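Local coordinates for protein beta-galactosidase (PDB 3TTY) that catalyses the hydrolysis of beta-galactosides, releasing galactose, with a TIM-barrel glycoside hydrolase domain in a trimeric assembly, at residues W182-S185 with T190-D193; I217-R222 with N407-E412; S415-A420 with G544-V549; V424-K429 with A458-M463. All coordinates share one frame; numbering follows the deposited sequence.

Interaction 1: residues W182-S185 with T190-D193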
loop_
_atom_site.group_PDB
_atom_site.type_symbol
_atom_site.label_atom_id
_atom_site.label_comp_id
_atom_site.label_asym_id
_atom_site.label_seq_id
_atom_site.Cartn_x
_atom_site.Cartn_y
_atom_site.Cartn_z
ATOM N N TRP A 182 14.496 3.616 -29.344
ATOM C CA TRP A 182 14.399 3.613 -27.884
ATOM C C TRP A 182 15.066 4.817 -27.234
ATOM O O TRP A 182 15.008 4.976 -26.013
ATOM C CB TRP A 182 15.023 2.334 -27.309
ATOM C CG TRP A 182 14.130 1.138 -27.368
ATOM C CD1 TRP A 182 12.860 1.093 -27.851
ATOM C CD2 TRP A 182 14.433 -0.188 -26.906
ATOM N NE1 TRP A 182 12.356 -0.178 -27.733
ATOM C CE2 TRP A 182 13.295 -0.981 -27.143
ATOM C CE3 TRP A 182 15.554 -0.778 -26.322
ATOM C CZ2 TRP A 182 13.240 -2.331 -26.811
ATOM C CZ3 TRP A 182 15.502 -2.119 -25.998
ATOM C CH2 TRP A 182 14.348 -2.880 -26.240
ATOM N N ASN A 183 15.706 5.651 -28.048
ATOM C CA ASN A 183 16.484 6.799 -27.557
ATOM C C ASN A 183 17.560 6.439 -26.515
ATOM O O ASN A 183 17.706 7.102 -25.495
ATOM C CB ASN A 183 15.558 7.879 -27.004
ATOM C CG ASN A 183 16.091 9.271 -27.263
ATOM O OD1 ASN A 183 16.476 9.588 -28.391
ATOM N ND2 ASN A 183 16.167 10.091 -26.218
ATOM N N THR A 184 18.327 5.395 -26.782
ATOM C CA THR A 184 19.207 4.850 -25.764
ATOM C C THR A 184 20.441 5.704 -25.449
ATOM O O THR A 184 21.207 5.364 -24.551
ATOM C CB THR A 184 19.657 3.432 -26.118
ATOM O OG1 THR A 184 20.456 3.472 -27.306
ATOM C CG2 THR A 184 18.451 2.530 -26.349
ATOM N N SER A 185 20.660 6.797 -26.175
ATOM C CA SER A 185 21.764 7.679 -25.792
ATOM C C SER A 185 21.445 8.347 -24.452
ATOM O O SER A 185 22.348 8.827 -23.760
ATOM C CB SER A 185 22.079 8.707 -26.870
ATOM O OG SER A 185 21.024 9.633 -26.986
ATOM N N THR A 190 23.059 2.804 -24.426
ATOM C CA THR A 190 23.483 2.231 -25.696
ATOM C C THR A 190 23.667 0.714 -25.618
ATOM O O THR A 190 24.416 0.193 -24.783
ATOM C CB THR A 190 24.789 2.879 -26.207
ATOM O OG1 THR A 190 24.653 4.299 -26.163
ATOM C CG2 THR A 190 25.100 2.430 -27.638
ATOM N N PHE A 191 22.971 0.009 -26.495
ATOM C CA PHE A 191 23.151 -1.427 -26.609
ATOM C C PHE A 191 24.132 -1.790 -27.722
ATOM O O PHE A 191 24.002 -1.308 -28.842
ATOM C CB PHE A 191 21.798 -2.079 -26.855
ATOM C CG PHE A 191 20.895 -2.011 -25.675
ATOM C CD1 PHE A 191 21.186 -2.738 -24.535
ATOM C CD2 PHE A 191 19.782 -1.201 -25.684
ATOM C CE1 PHE A 191 20.372 -2.668 -23.431
ATOM C CE2 PHE A 191 18.967 -1.122 -24.571
ATOM C CZ PHE A 191 19.267 -1.865 -23.448
ATOM N N TYR A 192 25.108 -2.640 -27.414
ATOM C CA TYR A 192 26.068 -3.088 -28.419
ATOM C C TYR A 192 25.827 -4.533 -28.825
ATOM O O TYR A 192 26.448 -5.033 -29.757
ATOM C CB TYR A 192 27.507 -2.919 -27.927
ATOM C CG TYR A 192 27.952 -1.483 -27.835
ATOM C CD1 TYR A 192 28.195 -0.741 -28.985
ATOM C CD2 TYR A 192 28.124 -0.859 -26.599
ATOM C CE1 TYR A 192 28.605 0.589 -28.917
ATOM C CE2 TYR A 192 28.532 0.469 -26.515
ATOM C CZ TYR A 192 28.778 1.186 -27.686
ATOM O OH TYR A 192 29.185 2.501 -27.628
ATOM N N ASP A 193 24.918 -5.195 -28.121
ATOM C CA ASP A 193 24.521 -6.565 -28.447
ATOM C C ASP A 193 23.095 -6.838 -27.982
ATOM O O ASP A 193 22.659 -6.291 -26.973
ATOM C CB ASP A 193 25.476 -7.577 -27.817
ATOM C CG ASP A 193 25.149 -9.003 -28.210
ATOM O OD1 ASP A 193 25.082 -9.288 -29.429
ATOM O OD2 ASP A 193 24.929 -9.831 -27.307
HETATM O O HOH W 1 23.174 5.258 -28.382
#
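T184 lies against T190 and F191, and its three side-chain atoms past CA divide the work between them. CB faces the backbone of T190, 3.9 Å from its N. There the branch splits. OG1 takes the crowded position between the backbone N and the carbonyl carbon (chi1 65°), which leaves the methyl CG2 beside N and turned to the phenyl ring, 4.0 Å from F191 CD2. OG1 lies beside the T190 backbone, 3.6 Å from T190 CA; its main polar partner is N179, and a water bound to T190 OG1 at 2.8 Å also offers it a weak bond.

These residues belong to the loop after helix 175-181, in the long excursion between the fourth and fifth strands of the TIM barrel. N183, with positive phi, ends that helix in a Schellman motif, and the chain then doubles back.

A valine in place of T184 would probably leave N179 and the water without a hydroxyl to bind. The ring of F191 is shared, because its CE2 also comes in at the edge of the W182 indole, near its plane, 3.9 Å from W182 CE3. F191 packs in addition on A87 of a neighbouring subunit, and W182 NE1 is hydrogen-bonded to D220.

Interaction 2: residues I217-R222 with N407-E412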
loop_
_atom_site.group_PDB
_atom_site.type_symbol
_atom_site.label_atom_id
_atom_site.label_comp_id
_atom_site.label_asym_id
_atom_site.label_seq_id
_atom_site.Cartn_x
_atom_site.Cartn_y
_atom_site.Cartn_z
ATOM N N ILE A 217 11.110 0.590 -24.214
ATOM C CA ILE A 217 11.283 -0.813 -23.870
ATOM C C ILE A 217 9.982 -1.399 -23.287
ATOM O O ILE A 217 9.513 -2.448 -23.709
ATOM C CB ILE A 217 12.442 -0.967 -22.870
ATOM C CG1 ILE A 217 13.722 -0.376 -23.468
ATOM C CG2 ILE A 217 12.647 -2.424 -22.498
ATOM C CD1 ILE A 217 14.947 -0.517 -22.573
ATOM N N SER A 218 9.403 -0.699 -22.319
ATOM C CA SER A 218 8.174 -1.139 -21.674
ATOM C C SER A 218 7.048 -1.291 -22.685
ATOM O O SER A 218 6.285 -2.257 -22.646
ATOM C CB SER A 218 7.778 -0.134 -20.602
ATOM O OG SER A 218 8.739 -0.116 -19.563
ATOM N N LEU A 219 6.953 -0.332 -23.596
ATOM C CA LEU A 219 5.928 -0.346 -24.629
ATOM C C LEU A 219 6.077 -1.567 -25.535
ATOM O O LEU A 219 5.116 -2.296 -25.749
ATOM C CB LEU A 219 5.996 0.941 -25.451
ATOM C CG LEU A 219 4.990 1.135 -26.588
ATOM C CD1 LEU A 219 3.580 0.874 -26.106
ATOM C CD2 LEU A 219 5.116 2.552 -27.186
ATOM N N ASP A 220 7.285 -1.778 -26.060
ATOM C CA ASP A 220 7.586 -2.945 -26.887
ATOM C C ASP A 220 7.391 -4.273 -26.187
ATOM O O ASP A 220 7.011 -5.245 -26.816
ATOM C CB ASP A 220 9.010 -2.889 -27.456
ATOM C CG ASP A 220 9.123 -1.944 -28.640
ATOM O OD1 ASP A 220 10.263 -1.643 -29.051
ATOM O OD2 ASP A 220 8.071 -1.478 -29.136
ATOM N N TYR A 221 7.668 -4.332 -24.894
ATOM C CA TYR A 221 7.510 -5.606 -24.209
ATOM C C TYR A 221 6.023 -5.982 -24.102
ATOM O O TYR A 221 5.643 -7.153 -24.261
ATOM C CB TYR A 221 8.191 -5.583 -22.839
ATOM C CG TYR A 221 8.433 -6.971 -22.305
ATOM C CD1 TYR A 221 9.501 -7.743 -22.773
ATOM C CD2 TYR A 221 7.589 -7.522 -21.340
ATOM C CE1 TYR A 221 9.723 -9.026 -22.287
ATOM C CE2 TYR A 221 7.804 -8.796 -20.848
ATOM C CZ TYR A 221 8.864 -9.542 -21.330
ATOM O OH TYR A 221 9.063 -10.803 -20.845
ATOM N N ARG A 222 5.183 -4.978 -23.860
ATOM C CA ARG A 222 3.747 -5.199 -23.835
ATOM C C ARG A 222 3.231 -5.628 -25.215
ATOM O O ARG A 222 2.408 -6.543 -25.312
ATOM C CB ARG A 222 3.016 -3.965 -23.284
ATOM C CG ARG A 222 3.163 -3.820 -21.772
ATOM C CD ARG A 222 3.067 -2.379 -21.283
ATOM N NE ARG A 222 3.147 -2.302 -19.819
ATOM C CZ ARG A 222 4.281 -2.398 -19.120
ATOM N NH1 ARG A 222 5.441 -2.568 -19.746
ATOM N NH2 ARG A 222 4.258 -2.330 -17.792
ATOM N N ASN A 407 -1.662 3.399 -27.753
ATOM C CA ASN A 407 -1.787 4.736 -27.190
ATOM C C ASN A 407 -1.972 4.666 -25.668
ATOM O O ASN A 407 -1.342 5.416 -24.919
ATOM C CB ASN A 407 -2.973 5.450 -27.829
ATOM C CG ASN A 407 -3.158 6.855 -27.307
ATOM O OD1 ASN A 407 -2.197 7.613 -27.196
ATOM N ND2 ASN A 407 -4.406 7.218 -26.986
ATOM N N ARG A 408 -2.837 3.755 -25.218
ATOM C CA ARG A 408 -3.076 3.562 -23.791
ATOM C C ARG A 408 -1.799 3.196 -23.028
ATOM O O ARG A 408 -1.479 3.808 -22.009
ATOM C CB ARG A 408 -4.140 2.485 -23.566
ATOM C CG ARG A 408 -4.385 2.181 -22.095
ATOM C CD ARG A 408 -5.651 1.351 -21.877
ATOM N NE ARG A 408 -5.947 1.146 -20.458
ATOM C CZ ARG A 408 -6.989 0.448 -20.005
ATOM N NH1 ARG A 408 -7.837 -0.112 -20.859
ATOM N NH2 ARG A 408 -7.179 0.297 -18.701
ATOM N N TRP A 409 -1.081 2.188 -23.514
ATOM C CA TRP A 409 0.170 1.769 -22.893
ATOM C C TRP A 409 1.178 2.913 -22.767
ATOM O O TRP A 409 1.768 3.123 -21.696
ATOM C CB TRP A 409 0.805 0.637 -23.692
ATOM C CG TRP A 409 0.025 -0.643 -23.668
ATOM C CD1 TRP A 409 -0.888 -1.036 -22.728
ATOM C CD2 TRP A 409 0.082 -1.696 -24.639
ATOM N NE1 TRP A 409 -1.392 -2.270 -23.056
ATOM C CE2 TRP A 409 -0.813 -2.699 -24.221
ATOM C CE3 TRP A 409 0.806 -1.885 -25.820
ATOM C CZ2 TRP A 409 -0.994 -3.884 -24.934
ATOM C CZ3 TRP A 409 0.621 -3.044 -26.530
ATOM C CH2 TRP A 409 -0.270 -4.040 -26.084
ATOM N N ALA A 410 1.390 3.642 -23.857
ATOM C CA ALA A 410 2.315 4.777 -23.817
ATOM C C ALA A 410 1.871 5.846 -22.803
ATOM O O ALA A 410 2.683 6.330 -22.000
ATOM C CB ALA A 410 2.497 5.379 -25.199
ATOM N N LEU A 411 0.584 6.191 -22.818
ATOM C CA LEU A 411 0.054 7.138 -21.837
ATOM C C LEU A 411 0.254 6.645 -20.417
ATOM O O LEU A 411 0.674 7.395 -19.549
ATOM C CB LEU A 411 -1.432 7.397 -22.069
ATOM C CG LEU A 411 -1.793 8.437 -23.120
ATOM C CD1 LEU A 411 -3.297 8.543 -23.233
ATOM C CD2 LEU A 411 -1.170 9.786 -22.763
ATOM N N GLU A 412 -0.037 5.377 -20.169
ATOM C CA GLU A 412 0.030 4.883 -18.800
ATOM C C GLU A 412 1.461 4.673 -18.310
ATOM O O GLU A 412 1.706 4.638 -17.106
ATOM C CB GLU A 412 -0.808 3.614 -18.635
ATOM C CG GLU A 412 -2.303 3.872 -18.823
ATOM C CD GLU A 412 -3.168 2.636 -18.605
ATOM O OE1 GLU A 412 -2.613 1.546 -18.327
ATOM O OE2 GLU A 412 -4.409 2.763 -18.729
#
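A helix-to-helix contact between domains brings L219 and R222, on barrel-domain helix 215-243, against W409 and A410 on helix 405-413 of the trimerisation domain. The two segments run roughly antiparallel, their directions 145° apart and their axes 9.7 Å from each other. Small A410 lets the backbones come near, with L219 CD2 4.3 Å from A410 CB.

W409 spreads its indole across the gap, and two residues one helical turn apart use different parts of it. R222 lays its CB over the face of the six-membered ring, 3.9 Å from the centroid and only 9° off the normal, a CH-pi contact. L219, its CG anti to the backbone N (chi1 -179°), brings CD1 to the indole's edge, 3.9 Å from W409 CE3 and close to W409 CB. The indole NH is bonded to the carbonyl of P258, which helps to fix how the ring is turned. An alanine in place of W409 would probably open a gap under R222 and leave that carbonyl without its donor.

Beyond CB, the R222 chain, extended from CG to NE, carries NH1 to a salt bridge with E206. NH1 also bonds to S218 O at 3.0 Å, coming from above the carbonyl plane, while R222 N meets that oxygen from the opposite face.

Interaction 3: residues S415-A420 with G544-V549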
loop_
_atom_site.group_PDB
_atom_site.type_symbol
_atom_site.label_atom_id
_atom_site.label_comp_id
_atom_site.label_asym_id
_atom_site.label_seq_id
_atom_site.Cartn_x
_atom_site.Cartn_y
_atom_site.Cartn_z
ATOM N N SER A 415 6.055 9.167 -17.877
ATOM C CA SER A 415 6.418 9.879 -16.659
ATOM C C SER A 415 5.970 11.340 -16.750
ATOM O O SER A 415 6.671 12.180 -17.324
ATOM C CB SER A 415 7.926 9.787 -16.406
ATOM O OG SER A 415 8.321 10.676 -15.367
ATOM N N GLY A 416 4.803 11.636 -16.177
ATOM C CA GLY A 416 4.161 12.930 -16.342
ATOM C C GLY A 416 3.257 12.865 -17.560
ATOM O O GLY A 416 3.294 11.874 -18.296
ATOM N N PRO A 417 2.460 13.922 -17.804
ATOM C CA PRO A 417 2.419 15.188 -17.057
ATOM C C PRO A 417 1.528 15.191 -15.809
ATOM O O PRO A 417 1.602 16.155 -15.040
ATOM C CB PRO A 417 1.877 16.179 -18.091
ATOM C CG PRO A 417 0.995 15.344 -18.956
ATOM C CD PRO A 417 1.610 13.965 -19.009
ATOM N N SER A 418 0.720 14.153 -15.596
ATOM C CA SER A 418 -0.121 14.078 -14.397
ATOM C C SER A 418 -0.623 12.675 -14.075
ATOM O O SER A 418 -1.196 12.006 -14.928
ATOM C CB SER A 418 -1.347 14.977 -14.539
ATOM O OG SER A 418 -2.315 14.631 -13.561
ATOM N N ILE A 419 -0.461 12.248 -12.829
ATOM C CA ILE A 419 -1.066 10.991 -12.410
ATOM C C ILE A 419 -2.591 11.077 -12.318
ATOM O O ILE A 419 -3.255 10.077 -12.079
ATOM C CB ILE A 419 -0.469 10.474 -11.092
ATOM C CG1 ILE A 419 -0.682 11.487 -9.970
ATOM C CG2 ILE A 419 1.016 10.181 -11.275
ATOM C CD1 ILE A 419 -0.344 10.940 -8.583
ATOM N N ALA A 420 -3.149 12.266 -12.523
ATOM C CA ALA A 420 -4.610 12.412 -12.564
ATOM C C ALA A 420 -5.163 12.242 -13.976
ATOM O O ALA A 420 -6.371 12.299 -14.183
ATOM C CB ALA A 420 -5.052 13.744 -11.980
ATOM N N GLY A 544 -10.660 20.819 -15.991
ATOM C CA GLY A 544 -9.650 20.391 -15.044
ATOM C C GLY A 544 -8.620 19.393 -15.536
ATOM O O GLY A 544 -8.524 19.096 -16.727
ATOM N N ILE A 545 -7.844 18.886 -14.583
ATOM C CA ILE A 545 -6.831 17.873 -14.831
ATOM C C ILE A 545 -5.636 18.433 -15.593
ATOM O O ILE A 545 -4.578 18.642 -15.003
ATOM C CB ILE A 545 -7.414 16.637 -15.515
ATOM C CG1 ILE A 545 -8.668 16.176 -14.767
ATOM C CG2 ILE A 545 -6.379 15.518 -15.542
ATOM C CD1 ILE A 545 -9.198 14.817 -15.215
ATOM N N LEU A 546 -5.792 18.684 -16.887
ATOM C CA LEU A 546 -4.711 19.311 -17.649
ATOM C C LEU A 546 -5.215 20.488 -18.465
ATOM O O LEU A 546 -6.326 20.465 -18.970
ATOM C CB LEU A 546 -4.014 18.293 -18.562
ATOM C CG LEU A 546 -3.098 17.269 -17.881
ATOM C CD1 LEU A 546 -3.136 15.918 -18.597
ATOM C CD2 LEU A 546 -1.672 17.783 -17.768
ATOM N N CYS A 547 -4.387 21.513 -18.602
ATOM C CA CYS A 547 -4.729 22.669 -19.421
ATOM C C CYS A 547 -3.644 22.898 -20.456
ATOM O O CYS A 547 -2.512 23.238 -20.113
ATOM C CB CYS A 547 -4.897 23.924 -18.562
ATOM S SG CYS A 547 -6.331 23.911 -17.436
ATOM N N ASP A 548 -3.989 22.700 -21.724
ATOM C CA ASP A 548 -3.081 23.034 -22.814
ATOM C C ASP A 548 -3.073 24.543 -23.040
ATOM O O ASP A 548 -4.131 25.157 -23.134
ATOM C CB ASP A 548 -3.529 22.334 -24.097
ATOM C CG ASP A 548 -2.462 21.427 -24.668
ATOM O OD1 ASP A 548 -1.307 21.500 -24.183
ATOM O OD2 ASP A 548 -2.774 20.657 -25.605
ATOM N N VAL A 549 -1.893 25.149 -23.132
ATOM C CA VAL A 549 -1.808 26.577 -23.470
ATOM C C VAL A 549 -1.514 26.669 -24.954
ATOM O O VAL A 549 -0.423 26.300 -25.381
ATOM C CB VAL A 549 -0.702 27.281 -22.673
ATOM C CG1 VAL A 549 -0.595 28.757 -23.066
ATOM C CG2 VAL A 549 -0.967 27.140 -21.189
HETATM O O HOH W 2 -3.359 17.006 -13.140
#
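This is a small, mostly apolar contact, with one bridging water, between the loop holding P417 and A420 and the corner at I545, where L546 takes the chain on into strand 546-552. All of it lies within the trimerisation domain. The peptide bond before P417 is cis, and G416 has backbone angles that a side chain would not tolerate, so the chain kinks sharply and presents the proline ring. Its CG meets L546 CD2 at 3.8 Å, the two side chains crossing at about a right angle: a rigid ring against a branched leucine tip.

At the other end of the loop, I545 sets its CG2 anti to the backbone N (chi1 -49° for CG1), which puts CG2 3.5 Å from A420 O and 4.2 Å from A420 CB; the short alanine side chain allows the isoleucine to come this near the backbone.

S418 is the polar centre. Its OG accepts from A420 N at 2.7 Å, closing an ST turn, and donates to a water 2.6 Å away, which in turn donates to I545 O at 2.8 Å. The one hydroxyl thus closes its own turn and, through the water, reaches the carbonyl at the corner.

Outward, Y318 of a neighbouring subunit packs on S418 and A420. Within the chain, A519 of strand 512-519 lies against S418 and L546, F487 touches P417, and helix 423-435 lies beside I545.

Interaction 4: residues V424-K429 with A458-M463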
loop_
_atom_site.group_PDB
_atom_site.type_symbol
_atom_site.label_atom_id
_atom_site.label_comp_id
_atom_site.label_asym_id
_atom_site.label_seq_id
_atom_site.Cartn_x
_atom_site.Cartn_y
_atom_site.Cartn_z
ATOM N N VAL A 424 -8.751 6.032 -20.234
ATOM C CA VAL A 424 -10.087 5.473 -20.380
ATOM C C VAL A 424 -11.156 6.413 -19.814
ATOM O O VAL A 424 -12.223 6.583 -20.427
ATOM C CB VAL A 424 -10.201 4.046 -19.775
ATOM C CG1 VAL A 424 -11.633 3.583 -19.770
ATOM C CG2 VAL A 424 -9.323 3.066 -20.559
ATOM N N ASN A 425 -10.874 7.042 -18.675
ATOM C CA ASN A 425 -11.830 7.993 -18.099
ATOM C C ASN A 425 -12.170 9.113 -19.093
ATOM O O ASN A 425 -13.340 9.465 -19.271
ATOM C CB ASN A 425 -11.323 8.598 -16.778
ATOM C CG ASN A 425 -11.509 7.658 -15.582
ATOM O OD1 ASN A 425 -11.012 7.929 -14.484
ATOM N ND2 ASN A 425 -12.216 6.549 -15.791
ATOM N N GLU A 426 -11.143 9.673 -19.729
ATOM C CA GLU A 426 -11.342 10.719 -20.732
ATOM C C GLU A 426 -12.134 10.203 -21.921
ATOM O O GLU A 426 -13.065 10.861 -22.364
ATOM C CB GLU A 426 -10.010 11.314 -21.194
ATOM C CG GLU A 426 -9.207 11.929 -20.075
ATOM C CD GLU A 426 -9.940 13.075 -19.386
ATOM O OE1 GLU A 426 -10.352 14.045 -20.070
ATOM O OE2 GLU A 426 -10.109 13.003 -18.151
ATOM N N VAL A 427 -11.784 9.026 -22.434
ATOM C CA VAL A 427 -12.535 8.481 -23.560
ATOM C C VAL A 427 -14.012 8.342 -23.170
ATOM O O VAL A 427 -14.904 8.696 -23.942
ATOM C CB VAL A 427 -11.971 7.122 -24.064
ATOM C CG1 VAL A 427 -12.928 6.487 -25.067
ATOM C CG2 VAL A 427 -10.600 7.303 -24.715
ATOM N N HIS A 428 -14.259 7.854 -21.956
ATOM C CA HIS A 428 -15.617 7.692 -21.449
ATOM C C HIS A 428 -16.380 9.016 -21.262
ATOM O O HIS A 428 -17.591 9.062 -21.461
ATOM C CB HIS A 428 -15.620 6.878 -20.145
ATOM C CG HIS A 428 -16.982 6.704 -19.543
ATOM N ND1 HIS A 428 -17.330 7.227 -18.316
ATOM C CD2 HIS A 428 -18.091 6.073 -20.011
ATOM C CE1 HIS A 428 -18.589 6.929 -18.052
ATOM N NE2 HIS A 428 -19.071 6.229 -19.066
ATOM N N LYS A 429 -15.692 10.087 -20.883
ATOM C CA LYS A 429 -16.381 11.372 -20.711
ATOM C C LYS A 429 -17.061 11.772 -22.011
ATOM O O LYS A 429 -18.154 12.342 -21.999
ATOM C CB LYS A 429 -15.428 12.479 -20.261
ATOM C CG LYS A 429 -14.950 12.345 -18.829
ATOM C CD LYS A 429 -13.887 13.382 -18.513
ATOM C CE LYS A 429 -13.493 13.308 -17.050
ATOM N NZ LYS A 429 -12.266 14.071 -16.777
ATOM N N ALA A 458 -11.511 11.740 -30.971
ATOM C CA ALA A 458 -10.306 11.046 -30.507
ATOM C C ALA A 458 -9.757 11.708 -29.249
ATOM O O ALA A 458 -8.879 12.569 -29.322
ATOM C CB ALA A 458 -9.245 11.028 -31.604
ATOM N N PRO A 459 -10.286 11.314 -28.084
ATOM C CA PRO A 459 -9.821 11.857 -26.807
ATOM C C PRO A 459 -8.372 11.445 -26.541
ATOM O O PRO A 459 -8.053 10.261 -26.597
ATOM C CB PRO A 459 -10.763 11.200 -25.789
ATOM C CG PRO A 459 -11.979 10.801 -26.587
ATOM C CD PRO A 459 -11.423 10.392 -27.914
ATOM N N VAL A 460 -7.514 12.425 -26.284
ATOM C CA VAL A 460 -6.118 12.192 -25.923
ATOM C C VAL A 460 -5.423 11.215 -26.864
ATOM O O VAL A 460 -4.943 10.165 -26.435
ATOM C CB VAL A 460 -6.001 11.676 -24.481
ATOM C CG1 VAL A 460 -4.605 11.896 -23.954
ATOM C CG2 VAL A 460 -7.007 12.379 -23.585
ATOM N N MET A 461 -5.389 11.561 -28.152
ATOM C CA MET A 461 -4.670 10.780 -29.145
ATOM C C MET A 461 -3.207 11.186 -29.041
ATOM O O MET A 461 -2.642 11.829 -29.937
ATOM C CB MET A 461 -5.231 11.025 -30.552
ATOM C CG MET A 461 -4.815 9.982 -31.602
ATOM S SD MET A 461 -5.059 8.268 -31.063
ATOM C CE MET A 461 -6.844 8.244 -30.831
ATOM N N TYR A 462 -2.629 10.822 -27.902
ATOM C CA TYR A 462 -1.241 11.055 -27.562
ATOM C C TYR A 462 -0.296 10.442 -28.589
ATOM O O TYR A 462 0.583 11.126 -29.117
ATOM C CB TYR A 462 -0.991 10.474 -26.170
ATOM C CG TYR A 462 0.450 10.383 -25.722
ATOM C CD1 TYR A 462 1.147 11.512 -25.281
ATOM C CD2 TYR A 462 1.103 9.154 -25.684
ATOM C CE1 TYR A 462 2.467 11.411 -24.846
ATOM C CE2 TYR A 462 2.405 9.047 -25.249
ATOM C CZ TYR A 462 3.087 10.170 -24.833
ATOM O OH TYR A 462 4.391 10.034 -24.395
ATOM N N MET A 463 -0.494 9.162 -28.893
ATOM C CA MET A 463 0.285 8.513 -29.944
ATOM C C MET A 463 -0.396 8.594 -31.316
ATOM O O MET A 463 -1.546 8.175 -31.486
ATOM C CB MET A 463 0.585 7.051 -29.600
ATOM C CG MET A 463 1.183 6.248 -30.784
ATOM S SD MET A 463 1.411 4.503 -30.356
ATOM C CE MET A 463 2.470 4.708 -28.932
#
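P459 and V427 make the heart of this contact. The pyrrolidine lies against the helix, its CG 3.9 Å from V427 CA and its CB 4.0 Å from V427 CG2. Proline suits the spot, since its compact ring can rest close to helix backbone without asking for a bonding partner. One residue along, V460 points its CG2 at the aliphatic base of E426, 4.0 Å from E426 CB, so the glutamate contributes methylene surface here rather than charge.

The carboxylate turns elsewhere. A bend at chi2 (-61°) folds E426 back to K429, whose NZ meets E426 OE2 on its syn side at 2.8 Å in a salt bridge. S588 is hydrogen-bonded to both E426 OE1 and K429 NZ, so this buried acid has partners at each oxygen and probably keeps its negative charge.

V460 owes its direction to the backbone: its phi and psi are both positive, and an inverse gamma turn centred on M461 follows. T485 holds V460 N, while the side chain of N407 takes V460 O and M463 N, bracing the bend from helix 405-413.

The loop leaves the end of strand 455-458, a parallel strand between 399-402 and 481-485. Helix 423-435 belongs to the beta-alpha-beta crossover from strand 399-402 to 441-444, with V427 resting on V401 and, from the barrel domain's helix 284-296, on M289.

In interactions 2 and 4 every touching residue is buried, and both lie nearer the chain's centre; interactions 1 and 3 sit farther out and include partly exposed residues. The outer two are loop contacts, each with a bridging water and each lying against a neighbouring subunit. Interaction 4 meets that subunit through Y462 alone, whereas no other chain touches interaction 2, which joins barrel to trimerisation domain. W182 ties interaction 1 to interaction 2 through D220 and I217, and N407 connects interaction 2 with the loop of interaction 4. Interaction 4 is nested in the chain loop closed by interaction 3, and I545 CD1 packs against the E426-K429 salt bridge. Aromatic rings feature in interactions 1 and 2, proline rings in 3 and 4.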